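PDB 5WH8: putative carbohydrate-active enzyme from Uncultured organism, which probably hydrolyses glycosidic bonds in cellulose-like polysaccharides through its glycoside hydrolase family 5 domain, the part of a longer multi-modular cellulase present here. Local coordinates for residues C25-Q30 with S312-G317. Sequence-based numbering, arbitrary orientation.
Sequences CGKPVQ and SYESCG
The disulfide between C25 and C316 joins two loops that run nearly antiparallel, and K27 reaches across beside it. In the disulfide, chi3 is -82°, close to the 90° magnitude that an unstrained S-S bond prefers. With CG beside the backbone N and the rest of the chain fully extended, K27 brings its ammonium group to the 312-317 backbone. There K27 NZ donates to the backbone O of S315 at 2.9 Å and forms a short salt bridge of 2.6 Å with OE1 of E314. The carboxylate is met on its anti side, 19° out of its plane, as the two extended side chains cross. A water bound to NZ extends this polar cluster, with a weak link to the O of C316.

At the other end, S312 and Q30 pair twice. Q30 N donates to S312 O at 3.0 Å, while S312 OG donates to Q30 OE1 at 2.7 Å, in the amide plane and on a lone pair. Q30 CG lies anti to the backbone N (chi1 174°), and the straight chain runs alongside the serine CB and OG. The amide is also held from its nitrogen, which donates to I266 O and D262 OD1. Between these ends, V29 CG2 packs on Y313 CB at 4.1 Å, and Q30 O lies at the edge of the tyrosine ring; the Y313 hydroxyl is hydrogen-bonded to D61 OD1. Waters bridge P28 O to E314 N and Q30 O to S312 N.

The contact ties the C-terminal tail after helix 298-307 to the loop between strand 20-22 and strand 32-36, the first strand of the TIM barrel, with V29 and Y313 both packing on helix 7-11.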
loop_
_atom_site.group_PDB
_atom_site.type_symbol
_atom_site.label_atom_id
_atom_site.label_comp_id
_atom_site.label_asym_id
_atom_site.label_seq_id
_atom_site.Cartn_x
_atom_site.Cartn_y
_atom_site.Cartn_z
ATOM N N CYS A 25 21.365 -1.256 -0.676
ATOM C CA CYS A 25 22.641 -1.492 0.010
ATOM C C CYS A 25 22.473 -2.390 1.247
ATOM O O CYS A 25 23.367 -2.482 2.094
ATOM C CB CYS A 25 23.304 -0.166 0.381
ATOM S SG CYS A 25 22.346 0.955 1.433
ATOM N N GLY A 26 21.328 -3.058 1.356
ATOM C CA GLY A 26 21.129 -4.066 2.388
ATOM C C GLY A 26 20.786 -3.588 3.794
ATOM O O GLY A 26 20.839 -4.378 4.735
ATOM N N LYS A 27 20.410 -2.323 3.937
ATOM C CA LYS A 27 20.064 -1.748 5.242
ATOM C C LYS A 27 18.551 -1.825 5.474
ATOM O O LYS A 27 17.786 -1.607 4.539
ATOM C CB LYS A 27 20.517 -0.292 5.329
ATOM C CG LYS A 27 22.017 -0.049 5.109
ATOM C CD LYS A 27 22.305 1.451 5.096
ATOM C CE LYS A 27 23.786 1.747 4.984
ATOM N NZ LYS A 27 24.017 3.219 4.953
ATOM N N PRO A 28 18.110 -2.125 6.709
ATOM C CA PRO A 28 16.664 -2.132 7.009
ATOM C C PRO A 28 16.004 -0.784 6.715
ATOM O O PRO A 28 16.587 0.260 7.038
ATOM C CB PRO A 28 16.610 -2.438 8.508
ATOM C CG PRO A 28 17.907 -3.126 8.796
ATOM C CD PRO A 28 18.910 -2.446 7.908
ATOM N N VAL A 29 14.806 -0.821 6.126
ATOM C CA VAL A 29 14.049 0.384 5.755
ATOM C C VAL A 29 12.642 0.274 6.301
ATOM O O VAL A 29 12.041 -0.787 6.174
ATOM C CB VAL A 29 13.975 0.557 4.202
ATOM C CG1 VAL A 29 13.003 1.671 3.780
ATOM C CG2 VAL A 29 15.346 0.841 3.619
ATOM N N GLN A 30 12.140 1.358 6.896
ATOM C CA GLN A 30 10.720 1.520 7.247
ATOM C C GLN A 30 10.195 2.732 6.463
ATOM O O GLN A 30 10.676 3.849 6.665
ATOM C CB GLN A 30 10.533 1.736 8.758
ATOM C CG GLN A 30 9.075 2.054 9.136
ATOM C CD GLN A 30 8.885 2.520 10.554
ATOM O OE1 GLN A 30 9.703 3.260 11.104
ATOM N NE2 GLN A 30 7.781 2.105 11.159
ATOM N N SER A 312 13.028 6.888 8.813
ATOM C CA SER A 312 13.321 5.594 9.408
ATOM C C SER A 312 14.124 4.724 8.422
ATOM O O SER A 312 13.818 3.552 8.153
ATOM C CB SER A 312 12.030 4.905 9.826
ATOM O OG SER A 312 12.290 3.869 10.737
ATOM N N TYR A 313 15.167 5.344 7.887
ATOM C CA TYR A 313 16.145 4.670 7.055
ATOM C C TYR A 313 17.399 5.514 7.017
ATOM O O TYR A 313 17.385 6.695 7.387
ATOM C CB TYR A 313 15.614 4.421 5.639
ATOM C CG TYR A 313 14.923 5.575 4.937
ATOM C CD1 TYR A 313 15.642 6.583 4.294
ATOM C CD2 TYR A 313 13.542 5.627 4.882
ATOM C CE1 TYR A 313 14.995 7.614 3.612
ATOM C CE2 TYR A 313 12.888 6.651 4.221
ATOM C CZ TYR A 313 13.603 7.637 3.591
ATOM O OH TYR A 313 12.942 8.666 2.918
ATOM N N GLU A 314 18.489 4.889 6.581
ATOM C CA GLU A 314 19.757 5.571 6.392
ATOM C C GLU A 314 20.138 5.468 4.922
ATOM O O GLU A 314 20.060 4.403 4.321
ATOM C CB GLU A 314 20.837 4.949 7.293
ATOM C CG GLU A 314 22.226 5.527 7.121
ATOM C CD GLU A 314 23.254 4.780 7.953
ATOM O OE1 GLU A 314 24.147 4.137 7.364
ATOM O OE2 GLU A 314 23.157 4.826 9.198
ATOM N N SER A 315 20.532 6.584 4.334
ATOM C CA SER A 315 20.841 6.611 2.917
ATOM C C SER A 315 21.917 5.597 2.534
ATOM O O SER A 315 22.821 5.306 3.326
ATOM C CB SER A 315 21.308 8.011 2.522
ATOM O OG SER A 315 21.611 8.077 1.142
ATOM N N CYS A 316 21.823 5.068 1.318
ATOM C CA CYS A 316 22.872 4.195 0.799
ATOM C C CYS A 316 24.133 4.962 0.441
ATOM O O CYS A 316 25.184 4.370 0.218
ATOM C CB CYS A 316 22.358 3.439 -0.412
ATOM S SG CYS A 316 21.235 2.132 0.129
ATOM N N GLY A 317 24.015 6.279 0.375
ATOM C CA GLY A 317 25.175 7.129 0.188
ATOM C C GLY A 317 25.525 7.289 -1.273
ATOM O O GLY A 317 24.644 7.243 -2.131
HETATM O O HOH W 1 26.623 3.406 3.233
HETATM O O HOH W 2 18.189 2.172 5.847
HETATM O O HOH W 3 10.638 6.610 6.998
#